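Local coordinates for MUTM (fpg) protein (Thermus thermophilus, PDB 1EE8), which belongs to the Fpg/MutM family, whose members join a beta-rich N-terminal domain to a helical H2TH domain and a zinc finger, at residues Gly60-Val65 and Gly106-Asp111; Leu76-His81 and Thr92-Asp97; Asp165-Arg170 and Arg188-Ala193; Val202-Ser207 and Gly222-Arg227. All blocks are in the same frame, centred on the assembly; numbering follows the deposited sequence.

Interaction 1 (Gly60-Val65 and Gly106-Asp111); sequences GGVELV and GVRRGD
Glu63 and Val107 form the hydrogen-bonded pair at the middle of this antiparallel contact between strands 62-67 and 103-108. Glu63 N donates to Val107 O at 2.8 Å, and Val107 N returns a bond to Glu63 O at 2.9 Å. The pairing runs on beyond strand 103-108, where Arg109 N reaches Gly61 O over 2.8 Å in a nearly straight bond (168° at the hydrogen), arriving from above the carbonyl plane. Gly61 has a positive phi, which glycine adopts easily, and its oxygen takes a second, weak bond from Arg108 NH2. Bends at chi2 and chi3 turn the Arg108 chain back to this carbonyl, while its NH1 forms a salt bridge with Glu40 of the second subunit.

Polar and charged groups gather round the Glu63 carboxylate. Glu63 OE1 accepts Gly110 N at 3.0 Å, from above the carboxylate plane, and also bonds the hydroxyl of Tyr112. Glu63 OE2 stands 3.2 Å from Arg109 NH1 in a salt bridge of charge alone: the oxygen lies well out of the guanidinium plane and no N-H points at it; the two planes are 64° apart. Gly110 suits the type II turn from Arg108 to Asp111, since its phi is positive.

Apolar contacts are fewer. Val107 CG2 meets Glu63 CB at 4.0 Å and Val65 CG2 at 4.2 Å. On the other face, Leu64 CD1 lies against the bare CA of Gly106.

With an amide, a hydroxyl and a cation round it, the buried Glu63 carboxylate is probably favoured in its ionised form, and it ties the turn after strand 103-108 to the neighbouring strand.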
loop_
_atom_site.group_PDB
_atom_site.type_symbol
_atom_site.label_atom_id
_atom_site.label_comp_id
_atom_site.label_asym_id
_atom_site.label_seq_id
_atom_site.Cartn_x
_atom_site.Cartn_y
_atom_site.Cartn_z
ATOM N N GLY A 60 -11.719 5.018 3.023
ATOM C CA GLY A 60 -10.405 5.438 3.468
ATOM C C GLY A 60 -9.618 6.217 2.432
ATOM O O GLY A 60 -8.412 6.426 2.587
ATOM N N GLY A 61 -10.294 6.632 1.366
ATOM C CA GLY A 61 -9.648 7.420 0.329
ATOM C C GLY A 61 -8.709 6.686 -0.606
ATOM O O GLY A 61 -7.669 7.217 -0.989
ATOM N N VAL A 62 -9.076 5.467 -0.980
ATOM C CA VAL A 62 -8.264 4.661 -1.881
ATOM C C VAL A 62 -9.085 4.230 -3.095
ATOM O O VAL A 62 -10.310 4.119 -3.019
ATOM C CB VAL A 62 -7.747 3.386 -1.163
ATOM C CG1 VAL A 62 -7.259 2.373 -2.182
ATOM C CG2 VAL A 62 -6.615 3.750 -0.192
ATOM N N GLU A 63 -8.409 4.002 -4.215
ATOM C CA GLU A 63 -9.080 3.531 -5.417
ATOM C C GLU A 63 -8.285 2.397 -6.048
ATOM O O GLU A 63 -7.056 2.436 -6.104
ATOM C CB GLU A 63 -9.241 4.655 -6.454
ATOM C CG GLU A 63 -10.097 5.825 -5.999
ATOM C CD GLU A 63 -10.292 6.877 -7.083
ATOM O OE1 GLU A 63 -9.289 7.434 -7.584
ATOM O OE2 GLU A 63 -11.458 7.152 -7.432
ATOM N N LEU A 64 -8.991 1.370 -6.500
ATOM C CA LEU A 64 -8.335 0.274 -7.181
ATOM C C LEU A 64 -8.769 0.488 -8.623
ATOM O O LEU A 64 -9.928 0.277 -8.977
ATOM C CB LEU A 64 -8.819 -1.078 -6.663
ATOM C CG LEU A 64 -8.119 -2.301 -7.267
ATOM C CD1 LEU A 64 -6.614 -2.215 -7.045
ATOM C CD2 LEU A 64 -8.675 -3.563 -6.629
ATOM N N VAL A 65 -7.836 0.949 -9.443
ATOM C CA VAL A 65 -8.140 1.206 -10.834
ATOM C C VAL A 65 -7.825 -0.025 -11.655
ATOM O O VAL A 65 -6.777 -0.649 -11.477
ATOM C CB VAL A 65 -7.336 2.419 -11.361
ATOM C CG1 VAL A 65 -7.612 2.633 -12.852
ATOM C CG2 VAL A 65 -7.714 3.658 -10.568
ATOM N N GLY A 106 -3.321 0.405 -7.480
ATOM C CA GLY A 106 -3.802 0.766 -6.161
ATOM C C GLY A 106 -3.314 2.191 -5.999
ATOM O O GLY A 106 -2.117 2.453 -6.124
ATOM N N VAL A 107 -4.220 3.123 -5.745
ATOM C CA VAL A 107 -3.808 4.516 -5.604
ATOM C C VAL A 107 -4.638 5.287 -4.588
ATOM O O VAL A 107 -5.779 4.933 -4.319
ATOM C CB VAL A 107 -3.937 5.273 -6.943
ATOM C CG1 VAL A 107 -3.026 4.652 -8.006
ATOM C CG2 VAL A 107 -5.385 5.254 -7.395
ATOM N N ARG A 108 -4.051 6.334 -4.017
ATOM C CA ARG A 108 -4.794 7.178 -3.095
ATOM C C ARG A 108 -5.815 7.794 -4.047
ATOM O O ARG A 108 -5.504 8.014 -5.216
ATOM C CB ARG A 108 -3.894 8.266 -2.515
ATOM C CG ARG A 108 -2.814 7.742 -1.582
ATOM C CD ARG A 108 -3.089 8.156 -0.138
ATOM N NE ARG A 108 -4.384 7.682 0.353
ATOM C CZ ARG A 108 -4.883 7.979 1.551
ATOM N NH1 ARG A 108 -4.195 8.753 2.386
ATOM N NH2 ARG A 108 -6.067 7.506 1.918
ATOM N N ARG A 109 -7.019 8.060 -3.564
ATOM C CA ARG A 109 -8.073 8.621 -4.407
ATOM C C ARG A 109 -7.633 9.873 -5.170
ATOM O O ARG A 109 -7.196 10.859 -4.572
ATOM C CB ARG A 109 -9.297 8.940 -3.553
ATOM C CG ARG A 109 -10.517 9.411 -4.323
ATOM C CD ARG A 109 -11.676 9.671 -3.368
ATOM N NE ARG A 109 -12.945 9.861 -4.068
ATOM C CZ ARG A 109 -13.597 8.900 -4.722
ATOM N NH1 ARG A 109 -13.107 7.666 -4.770
ATOM N NH2 ARG A 109 -14.741 9.176 -5.341
ATOM N N GLY A 110 -7.751 9.816 -6.496
ATOM C CA GLY A 110 -7.379 10.945 -7.331
ATOM C C GLY A 110 -5.946 10.961 -7.839
ATOM O O GLY A 110 -5.661 11.609 -8.851
ATOM N N ASP A 111 -5.045 10.257 -7.156
ATOM C CA ASP A 111 -3.637 10.235 -7.558
ATOM C C ASP A 111 -3.419 9.383 -8.800
ATOM O O ASP A 111 -3.097 8.196 -8.713
ATOM C CB ASP A 111 -2.761 9.731 -6.406
ATOM C CG ASP A 111 -1.290 9.629 -6.787
ATOM O OD1 ASP A 111 -0.830 10.425 -7.636
ATOM O OD2 ASP A 111 -0.586 8.759 -6.225
HETATM O O HOH W 1 -12.101 6.347 -2.612
#

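Interaction 2 (Leu76-His81 and Thr92-Asp97); sequences LEPTPH and TLYFHD
Pro78 lies over one face of the Tyr94 ring, making the tightest part of this contact between the loop after strand 73-75 and strand 92-96. Its CD sits 3.8 Å from the centroid of the Tyr94 ring, 27° off the normal, a CH-pi contact to which the rigid proline ring is well suited. Thr92 CG2 covers the opposite face of the tyrosine, and Leu76 O comes up at the ring edge, so the ring is held on several sides. Tyr94 CG stands anti to the carbonyl carbon (chi1 -53°), which carries the ring to the loop.

Deeper in, Leu76 CD2 and Leu93 CD2 lie side by side at 3.8 Å, with helix 3-17 packing on both: Leu16 on Leu76, Leu13 and Val17 on Leu93. Farther along, Thr79 OG1 and His96 ND1 share a short hydrogen bond of 2.6 Å at the imidazole edge, and either could be the donor. Asp97 N donates to His81 O at 3.0 Å, almost straight at 172°.

The outer side is looser. Glu77 is exposed, the end of the His81 side chain turns outward, though its CB still lies 3.9 Å from His96 CE1, and a water donates to both Leu76 O and Thr92 O, two acceptors that could not bond each other directly.

Here the loop has left the sheet pairing of strand 73-75, and ring packing, one water and two hydrogen bonds take over from a regular ladder in holding it to strand 92-96.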
loop_
_atom_site.group_PDB
_atom_site.type_symbol
_atom_site.label_atom_id
_atom_site.label_comp_id
_atom_site.label_asym_id
_atom_site.label_seq_id
_atom_site.Cartn_x
_atom_site.Cartn_y
_atom_site.Cartn_z
ATOM N N LEU A 76 -17.140 -14.254 -12.402
ATOM C CA LEU A 76 -17.632 -14.743 -11.117
ATOM C C LEU A 76 -17.092 -16.141 -10.781
ATOM O O LEU A 76 -17.225 -16.619 -9.646
ATOM C CB LEU A 76 -19.163 -14.723 -11.111
ATOM C CG LEU A 76 -19.718 -13.306 -11.334
ATOM C CD1 LEU A 76 -21.233 -13.309 -11.178
ATOM C CD2 LEU A 76 -19.089 -12.343 -10.334
ATOM N N GLU A 77 -16.478 -16.785 -11.771
ATOM C CA GLU A 77 -15.865 -18.105 -11.601
ATOM C C GLU A 77 -14.447 -18.036 -12.159
ATOM O O GLU A 77 -14.205 -17.350 -13.143
ATOM C CB GLU A 77 -16.640 -19.185 -12.359
ATOM C CG GLU A 77 -17.351 -20.156 -11.451
ATOM C CD GLU A 77 -18.834 -19.897 -11.382
ATOM O OE1 GLU A 77 -19.220 -18.717 -11.209
ATOM O OE2 GLU A 77 -19.615 -20.876 -11.496
ATOM N N PRO A 78 -13.499 -18.751 -11.544
ATOM C CA PRO A 78 -12.119 -18.714 -12.039
ATOM C C PRO A 78 -11.962 -19.343 -13.427
ATOM O O PRO A 78 -12.728 -20.226 -13.813
ATOM C CB PRO A 78 -11.340 -19.445 -10.947
ATOM C CG PRO A 78 -12.345 -20.424 -10.417
ATOM C CD PRO A 78 -13.630 -19.650 -10.381
ATOM N N THR A 79 -10.975 -18.865 -14.175
ATOM C CA THR A 79 -10.716 -19.357 -15.520
ATOM C C THR A 79 -9.260 -19.808 -15.620
ATOM O O THR A 79 -8.443 -19.495 -14.759
ATOM C CB THR A 79 -10.924 -18.252 -16.581
ATOM O OG1 THR A 79 -9.874 -17.283 -16.464
ATOM C CG2 THR A 79 -12.261 -17.565 -16.390
ATOM N N PRO A 80 -8.917 -20.551 -16.681
ATOM C CA PRO A 80 -7.525 -20.993 -16.804
ATOM C C PRO A 80 -6.549 -19.821 -16.893
ATOM O O PRO A 80 -5.362 -19.968 -16.607
ATOM C CB PRO A 80 -7.541 -21.829 -18.084
ATOM C CG PRO A 80 -8.902 -22.442 -18.058
ATOM C CD PRO A 80 -9.784 -21.261 -17.638
ATOM N N HIS A 81 -7.051 -18.656 -17.296
ATOM C CA HIS A 81 -6.199 -17.477 -17.416
ATOM C C HIS A 81 -6.470 -16.383 -16.392
ATOM O O HIS A 81 -6.284 -15.196 -16.668
ATOM C CB HIS A 81 -6.284 -16.900 -18.834
ATOM C CG HIS A 81 -5.717 -17.808 -19.876
ATOM N ND1 HIS A 81 -6.503 -18.629 -20.657
ATOM C CD2 HIS A 81 -4.434 -18.074 -20.224
ATOM C CE1 HIS A 81 -5.731 -19.361 -21.439
ATOM N NE2 HIS A 81 -4.471 -19.044 -21.195
ATOM N N THR A 92 -15.921 -13.824 -4.442
ATOM C CA THR A 92 -14.652 -13.503 -5.083
ATOM C C THR A 92 -14.824 -13.152 -6.557
ATOM O O THR A 92 -15.620 -13.776 -7.264
ATOM C CB THR A 92 -13.682 -14.698 -4.939
ATOM O OG1 THR A 92 -13.351 -14.863 -3.558
ATOM C CG2 THR A 92 -12.390 -14.473 -5.731
ATOM N N LEU A 93 -14.086 -12.142 -7.010
ATOM C CA LEU A 93 -14.115 -11.720 -8.404
ATOM C C LEU A 93 -12.776 -12.138 -9.008
ATOM O O LEU A 93 -11.727 -11.894 -8.410
ATOM C CB LEU A 93 -14.251 -10.195 -8.512
ATOM C CG LEU A 93 -15.413 -9.526 -7.779
ATOM C CD1 LEU A 93 -15.404 -8.034 -8.073
ATOM C CD2 LEU A 93 -16.733 -10.149 -8.236
ATOM N N TYR A 94 -12.799 -12.754 -10.183
ATOM C CA TYR A 94 -11.553 -13.191 -10.812
ATOM C C TYR A 94 -11.219 -12.360 -12.042
ATOM O O TYR A 94 -12.076 -12.141 -12.896
ATOM C CB TYR A 94 -11.640 -14.664 -11.212
ATOM C CG TYR A 94 -12.044 -15.566 -10.069
ATOM C CD1 TYR A 94 -13.384 -15.873 -9.840
ATOM C CD2 TYR A 94 -11.087 -16.091 -9.199
ATOM C CE1 TYR A 94 -13.767 -16.687 -8.770
ATOM C CE2 TYR A 94 -11.457 -16.901 -8.122
ATOM C CZ TYR A 94 -12.802 -17.195 -7.918
ATOM O OH TYR A 94 -13.174 -17.995 -6.863
ATOM N N PHE A 95 -9.972 -11.900 -12.116
ATOM C CA PHE A 95 -9.515 -11.098 -13.237
ATOM C C PHE A 95 -8.936 -12.031 -14.306
ATOM O O PHE A 95 -7.803 -12.494 -14.216
ATOM C CB PHE A 95 -8.470 -10.079 -12.761
ATOM C CG PHE A 95 -8.032 -9.107 -13.827
ATOM C CD1 PHE A 95 -6.742 -9.161 -14.346
ATOM C CD2 PHE A 95 -8.909 -8.148 -14.315
ATOM C CE1 PHE A 95 -6.326 -8.271 -15.343
ATOM C CE2 PHE A 95 -8.509 -7.251 -15.315
ATOM C CZ PHE A 95 -7.211 -7.314 -15.831
ATOM N N HIS A 96 -9.769 -12.317 -15.293
ATOM C CA HIS A 96 -9.448 -13.181 -16.417
ATOM C C HIS A 96 -8.717 -12.323 -17.445
ATOM O O HIS A 96 -9.210 -11.260 -17.821
ATOM C CB HIS A 96 -10.756 -13.704 -17.013
ATOM C CG HIS A 96 -10.594 -14.410 -18.322
ATOM N ND1 HIS A 96 -9.952 -15.626 -18.440
ATOM C CD2 HIS A 96 -10.991 -14.071 -19.571
ATOM C CE1 HIS A 96 -9.962 -16.005 -19.704
ATOM N NE2 HIS A 96 -10.586 -15.079 -20.411
ATOM N N ASP A 97 -7.542 -12.756 -17.890
ATOM C CA ASP A 97 -6.819 -11.963 -18.877
ATOM C C ASP A 97 -5.821 -12.782 -19.686
ATOM O O ASP A 97 -4.628 -12.816 -19.381
ATOM C CB ASP A 97 -6.093 -10.796 -18.195
ATOM C CG ASP A 97 -5.528 -9.789 -19.197
ATOM O OD1 ASP A 97 -4.741 -8.913 -18.784
ATOM O OD2 ASP A 97 -5.881 -9.869 -20.393
HETATM O O HOH W 2 -18.046 -15.140 -7.480
#

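Interaction 3 (Asp165-Arg170 and Arg188-Ala193); sequences DEALFR and RRLYRA
Leu190 opens the contact from helix 184-203, its CD1 meeting Leu168 CD2 of helix 161-170 at 3.7 Å. The two leucines approach at a slant: Leu190 CG is anti to the backbone N (chi1 -176°), which sends its branches across to the other helix, and CD2 also comes within 4.1 Å of Leu168 CD2. The same CD1 methyl lies beside Ala167, 4.4 Å from its CB. Helix 146-152 adds Leu146 to both leucines, so these branched chains fill the angle where three helices meet. Within the H2TH domain, helices 146-152 and 161-170 probably make up the helix-two-turn-helix unit itself, and helix 184-203 packs against it; the axes of segments 165-170 and 188-193 approach to 8.3 Å, with 130° between their directions.

One turn further on, Ala193 lets the backbones come together, with its CA just 5.2 Å from the CA of Ala167. Its small CB fits close against the main chain, 3.4 Å from Ala167 O. The methyl also touches the start of Arg170, CB at 3.9 Å and CG slightly farther off; beyond this the chain carries its guanidinium to a salt bridge with Glu200.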
loop_
_atom_site.group_PDB
_atom_site.type_symbol
_atom_site.label_atom_id
_atom_site.label_comp_id
_atom_site.label_asym_id
_atom_site.label_seq_id
_atom_site.Cartn_x
_atom_site.Cartn_y
_atom_site.Cartn_z
ATOM N N ASP A 165 -15.922 2.375 -35.591
ATOM C CA ASP A 165 -16.348 1.815 -36.874
ATOM C C ASP A 165 -17.881 1.848 -37.010
ATOM O O ASP A 165 -18.414 2.303 -38.023
ATOM C CB ASP A 165 -15.863 0.362 -37.022
ATOM C CG ASP A 165 -14.369 0.256 -37.325
ATOM O OD1 ASP A 165 -13.662 1.283 -37.266
ATOM O OD2 ASP A 165 -13.902 -0.866 -37.621
ATOM N N GLU A 166 -18.591 1.379 -35.986
ATOM C CA GLU A 166 -20.048 1.357 -36.050
ATOM C C GLU A 166 -20.676 2.751 -36.090
ATOM O O GLU A 166 -21.665 2.969 -36.778
ATOM C CB GLU A 166 -20.624 0.554 -34.876
ATOM C CG GLU A 166 -20.356 -0.950 -34.957
ATOM C CD GLU A 166 -20.978 -1.597 -36.187
ATOM O OE1 GLU A 166 -20.227 -2.198 -36.982
ATOM O OE2 GLU A 166 -22.217 -1.508 -36.359
ATOM N N ALA A 167 -20.103 3.697 -35.362
ATOM C CA ALA A 167 -20.654 5.048 -35.350
ATOM C C ALA A 167 -20.472 5.694 -36.720
ATOM O O ALA A 167 -21.378 6.353 -37.243
ATOM C CB ALA A 167 -19.969 5.896 -34.267
ATOM N N LEU A 168 -19.293 5.501 -37.294
ATOM C CA LEU A 168 -18.974 6.055 -38.597
ATOM C C LEU A 168 -19.898 5.510 -39.680
ATOM O O LEU A 168 -20.296 6.234 -40.594
ATOM C CB LEU A 168 -17.508 5.769 -38.937
ATOM C CG LEU A 168 -16.525 6.599 -38.100
ATOM C CD1 LEU A 168 -15.109 6.046 -38.220
ATOM C CD2 LEU A 168 -16.590 8.061 -38.576
ATOM N N PHE A 169 -20.242 4.234 -39.582
ATOM C CA PHE A 169 -21.143 3.648 -40.565
ATOM C C PHE A 169 -22.538 4.210 -40.372
ATOM O O PHE A 169 -23.223 4.564 -41.331
ATOM C CB PHE A 169 -21.249 2.132 -40.424
ATOM C CG PHE A 169 -22.311 1.538 -41.307
ATOM C CD1 PHE A 169 -22.079 1.363 -42.665
ATOM C CD2 PHE A 169 -23.569 1.240 -40.799
ATOM C CE1 PHE A 169 -23.087 0.899 -43.506
ATOM C CE2 PHE A 169 -24.584 0.777 -41.630
ATOM C CZ PHE A 169 -24.342 0.607 -42.984
ATOM N N ARG A 170 -22.974 4.272 -39.122
ATOM C CA ARG A 170 -24.306 4.773 -38.871
ATOM C C ARG A 170 -24.442 6.197 -39.402
ATOM O O ARG A 170 -25.480 6.557 -39.946
ATOM C CB ARG A 170 -24.636 4.712 -37.381
ATOM C CG ARG A 170 -26.092 5.027 -37.123
ATOM C CD ARG A 170 -26.541 4.655 -35.735
ATOM N NE ARG A 170 -26.458 3.217 -35.488
ATOM C CZ ARG A 170 -26.996 2.625 -34.427
ATOM N NH1 ARG A 170 -26.880 1.316 -34.258
ATOM N NH2 ARG A 170 -27.662 3.353 -33.540
ATOM N N ARG A 188 -22.468 16.767 -36.952
ATOM C CA ARG A 188 -23.650 16.523 -36.129
ATOM C C ARG A 188 -24.144 15.077 -36.283
ATOM O O ARG A 188 -24.661 14.489 -35.333
ATOM C CB ARG A 188 -24.780 17.504 -36.478
ATOM C CG ARG A 188 -24.625 18.892 -35.845
ATOM C CD ARG A 188 -25.983 19.545 -35.565
ATOM N NE ARG A 188 -25.862 20.829 -34.864
ATOM C CZ ARG A 188 -25.420 21.955 -35.421
ATOM N NH1 ARG A 188 -25.054 21.968 -36.696
ATOM N NH2 ARG A 188 -25.332 23.066 -34.703
ATOM N N ARG A 189 -23.998 14.506 -37.479
ATOM C CA ARG A 189 -24.427 13.125 -37.698
ATOM C C ARG A 189 -23.535 12.173 -36.904
ATOM O O ARG A 189 -24.017 11.238 -36.265
ATOM C CB ARG A 189 -24.355 12.749 -39.177
ATOM C CG ARG A 189 -25.435 13.356 -40.039
ATOM C CD ARG A 189 -25.880 12.365 -41.107
ATOM N NE ARG A 189 -24.787 11.943 -41.978
ATOM C CZ ARG A 189 -24.273 12.685 -42.950
ATOM N NH1 ARG A 189 -23.280 12.210 -43.691
ATOM N NH2 ARG A 189 -24.757 13.900 -43.189
ATOM N N LEU A 190 -22.230 12.420 -36.955
ATOM C CA LEU A 190 -21.270 11.592 -36.242
ATOM C C LEU A 190 -21.484 11.714 -34.732
ATOM O O LEU A 190 -21.352 10.735 -33.989
ATOM C CB LEU A 190 -19.847 12.010 -36.619
ATOM C CG LEU A 190 -18.707 11.170 -36.034
ATOM C CD1 LEU A 190 -18.981 9.692 -36.274
ATOM C CD2 LEU A 190 -17.392 11.582 -36.669
ATOM N N TYR A 191 -21.828 12.919 -34.286
ATOM C CA TYR A 191 -22.078 13.187 -32.870
ATOM C C TYR A 191 -23.255 12.361 -32.383
ATOM O O TYR A 191 -23.186 11.707 -31.347
ATOM C CB TYR A 191 -22.385 14.677 -32.662
ATOM C CG TYR A 191 -22.794 15.054 -31.250
ATOM C CD1 TYR A 191 -21.843 15.205 -30.239
ATOM C CD2 TYR A 191 -24.135 15.252 -30.925
ATOM C CE1 TYR A 191 -22.218 15.547 -28.939
ATOM C CE2 TYR A 191 -24.522 15.592 -29.634
ATOM C CZ TYR A 191 -23.558 15.740 -28.644
ATOM O OH TYR A 191 -23.936 16.091 -27.366
ATOM N N ARG A 192 -24.339 12.392 -33.147
ATOM C CA ARG A 192 -25.553 11.667 -32.802
ATOM C C ARG A 192 -25.380 10.149 -32.925
ATOM O O ARG A 192 -25.810 9.384 -32.051
ATOM C CB ARG A 192 -26.686 12.151 -33.712
ATOM C CG ARG A 192 -28.039 11.528 -33.447
ATOM C CD ARG A 192 -29.086 12.147 -34.373
ATOM N NE ARG A 192 -30.303 11.343 -34.445
ATOM C CZ ARG A 192 -31.336 11.630 -35.229
ATOM N NH1 ARG A 192 -31.297 12.705 -36.008
ATOM N NH2 ARG A 192 -32.406 10.844 -35.237
ATOM N N ALA A 193 -24.754 9.715 -34.012
ATOM C CA ALA A 193 -24.535 8.288 -34.238
ATOM C C ALA A 193 -23.680 7.678 -33.125
ATOM O O ALA A 193 -23.977 6.602 -32.606
ATOM C CB ALA A 193 -23.861 8.076 -35.585
#

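Interaction 4 (Val202-Ser207 and Gly222-Arg227); sequences VELGGS and GGFQTR
Gly206 O is approached by several groups of the 222-227 segment. Phe224 N donates to Gly206 O at 3.2 Å with an angle of 159° at the hydrogen, and Gly222 CA makes a bent CA-H...O contact with Gly206 O at 3.4 Å. Nearby, Gly223 N bonds Leu204 O at 2.9 Å, though the hydrogen is bent well off line. Gly222 suits its place because its CA faces the carbonyl oxygens of Gly205 and Gly206, both on the side where a side chain would begin, and glycine has none.

These carbonyls are presented by the turn that ends helix 184-203. Gly205, with positive phi, is the C-prime residue of a Schellman motif, and Gly206 follows with a backbone shape that again calls for glycine, so the chain turns sharply away from the helix and offers its oxygens to the later loop.

Leu204 provides the apolar side. Its CD2 stands 4.0 Å from Phe224 CD2 and lies over the centre of the Arg227 guanidinium, a flat group that accepts a methyl on its face while NH1 forms a salt bridge with Glu200. Arg227 CB in turn lies over one face of the Phe224 ring. At that ring's edge is Ser207 OG, 3.3 Å from Phe224 CD1; the hydroxyl bonds Tyr163 and His228. Gln225, bent at chi2, folds back along its own loop: NE2 donates to Gly222 O at 2.9 Å. That oxygen lies close to the plane of the Gln225 amide, while NE2 sits above the carbonyl plane of Gly222; OE1 accepts from Thr208 N.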
loop_
_atom_site.group_PDB
_atom_site.type_symbol
_atom_site.label_atom_id
_atom_site.label_comp_id
_atom_site.label_asym_id
_atom_site.label_seq_id
_atom_site.Cartn_x
_atom_site.Cartn_y
_atom_site.Cartn_z
ATOM N N VAL A 202 -24.700 -0.360 -24.696
ATOM C CA VAL A 202 -24.853 -0.504 -23.253
ATOM C C VAL A 202 -26.140 -1.275 -22.956
ATOM O O VAL A 202 -26.150 -2.199 -22.141
ATOM C CB VAL A 202 -24.914 0.872 -22.559
ATOM C CG1 VAL A 202 -25.315 0.706 -21.098
ATOM C CG2 VAL A 202 -23.559 1.560 -22.660
ATOM N N GLU A 203 -27.219 -0.897 -23.631
ATOM C CA GLU A 203 -28.509 -1.557 -23.440
ATOM C C GLU A 203 -28.406 -3.068 -23.664
ATOM O O GLU A 203 -28.968 -3.855 -22.899
ATOM C CB GLU A 203 -29.544 -0.968 -24.402
ATOM C CG GLU A 203 -30.975 -1.429 -24.165
ATOM C CD GLU A 203 -31.916 -0.998 -25.283
ATOM O OE1 GLU A 203 -31.914 0.200 -25.641
ATOM O OE2 GLU A 203 -32.663 -1.857 -25.806
ATOM N N LEU A 204 -27.680 -3.468 -24.708
ATOM C CA LEU A 204 -27.512 -4.881 -25.044
ATOM C C LEU A 204 -26.353 -5.577 -24.335
ATOM O O LEU A 204 -26.008 -6.713 -24.665
ATOM C CB LEU A 204 -27.365 -5.049 -26.563
ATOM C CG LEU A 204 -28.664 -5.065 -27.381
ATOM C CD1 LEU A 204 -29.464 -3.798 -27.131
ATOM C CD2 LEU A 204 -28.335 -5.208 -28.852
ATOM N N GLY A 205 -25.746 -4.897 -23.368
ATOM C CA GLY A 205 -24.655 -5.497 -22.613
ATOM C C GLY A 205 -23.303 -5.676 -23.283
ATOM O O GLY A 205 -22.579 -6.627 -22.971
ATOM N N GLY A 206 -22.944 -4.775 -24.192
ATOM C CA GLY A 206 -21.656 -4.887 -24.854
ATOM C C GLY A 206 -21.636 -5.858 -26.024
ATOM O O GLY A 206 -22.639 -6.515 -26.326
ATOM N N SER A 207 -20.480 -5.960 -26.676
ATOM C CA SER A 207 -20.322 -6.824 -27.842
ATOM C C SER A 207 -19.402 -8.022 -27.655
ATOM O O SER A 207 -18.235 -7.882 -27.273
ATOM C CB SER A 207 -19.807 -6.009 -29.033
ATOM O OG SER A 207 -20.726 -4.997 -29.403
ATOM N N GLY A 222 -22.429 -10.748 -24.553
ATOM C CA GLY A 222 -23.162 -9.515 -24.773
ATOM C C GLY A 222 -24.125 -9.766 -25.921
ATOM O O GLY A 222 -24.192 -10.886 -26.429
ATOM N N GLY A 223 -24.859 -8.745 -26.348
ATOM C CA GLY A 223 -25.797 -8.956 -27.435
ATOM C C GLY A 223 -25.867 -7.850 -28.473
ATOM O O GLY A 223 -26.827 -7.793 -29.243
ATOM N N PHE A 224 -24.863 -6.978 -28.509
ATOM C CA PHE A 224 -24.870 -5.881 -29.478
ATOM C C PHE A 224 -24.266 -6.300 -30.805
ATOM O O PHE A 224 -24.505 -5.656 -31.828
ATOM C CB PHE A 224 -24.107 -4.664 -28.940
ATOM C CG PHE A 224 -24.206 -3.449 -29.825
ATOM C CD1 PHE A 224 -23.154 -3.088 -30.662
ATOM C CD2 PHE A 224 -25.363 -2.677 -29.835
ATOM C CE1 PHE A 224 -23.255 -1.976 -31.501
ATOM C CE2 PHE A 224 -25.477 -1.565 -30.665
ATOM C CZ PHE A 224 -24.420 -1.212 -31.502
ATOM N N GLN A 225 -23.489 -7.378 -30.791
ATOM C CA GLN A 225 -22.855 -7.859 -32.013
ATOM C C GLN A 225 -23.874 -8.173 -33.106
ATOM O O GLN A 225 -23.522 -8.233 -34.286
ATOM C CB GLN A 225 -21.982 -9.093 -31.728
ATOM C CG GLN A 225 -22.720 -10.325 -31.204
ATOM C CD GLN A 225 -22.932 -10.298 -29.697
ATOM O OE1 GLN A 225 -22.646 -9.303 -29.036
ATOM N NE2 GLN A 225 -23.442 -11.400 -29.149
ATOM N N THR A 226 -25.135 -8.365 -32.718
ATOM C CA THR A 226 -26.196 -8.656 -33.680
ATOM C C THR A 226 -26.597 -7.376 -34.403
ATOM O O THR A 226 -27.207 -7.418 -35.474
ATOM C CB THR A 226 -27.448 -9.258 -32.993
ATOM O OG1 THR A 226 -28.033 -8.291 -32.114
ATOM C CG2 THR A 226 -27.067 -10.501 -32.186
ATOM N N ARG A 227 -26.244 -6.236 -33.813
ATOM C CA ARG A 227 -26.551 -4.935 -34.397
ATOM C C ARG A 227 -25.365 -4.414 -35.214
ATOM O O ARG A 227 -25.462 -3.364 -35.851
ATOM C CB ARG A 227 -26.877 -3.914 -33.299
ATOM C CG ARG A 227 -28.068 -4.256 -32.403
ATOM C CD ARG A 227 -29.389 -4.167 -33.145
ATOM N NE ARG A 227 -30.524 -4.043 -32.231
ATOM C CZ ARG A 227 -30.756 -2.979 -31.463
ATOM N NH1 ARG A 227 -29.933 -1.939 -31.495
ATOM N NH2 ARG A 227 -31.809 -2.954 -30.655
#

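Interactions 1 and 2 belong to the same mixed sheet of the N-terminal domain, with centres about 23 Å apart; interaction 2 falls wholly within the chain between the two segments of interaction 1, and strands 92-96 and 103-108 follow one another. Interactions 3 and 4 come later and share helix 184-203, interaction 3 using its N-terminal half and interaction 4 its C-terminal end. Their centres are about 17 Å apart and they touch, Glu166 packing on Arg227. Interactions 1 and 3, centres about 35 Å apart, lie on opposite sides of the chain's centre. Helix 184-203, itself part of the H2TH domain, joins helix 161-170 to the loop leading on toward the zinc finger, whereas interaction 1 reaches the second subunit.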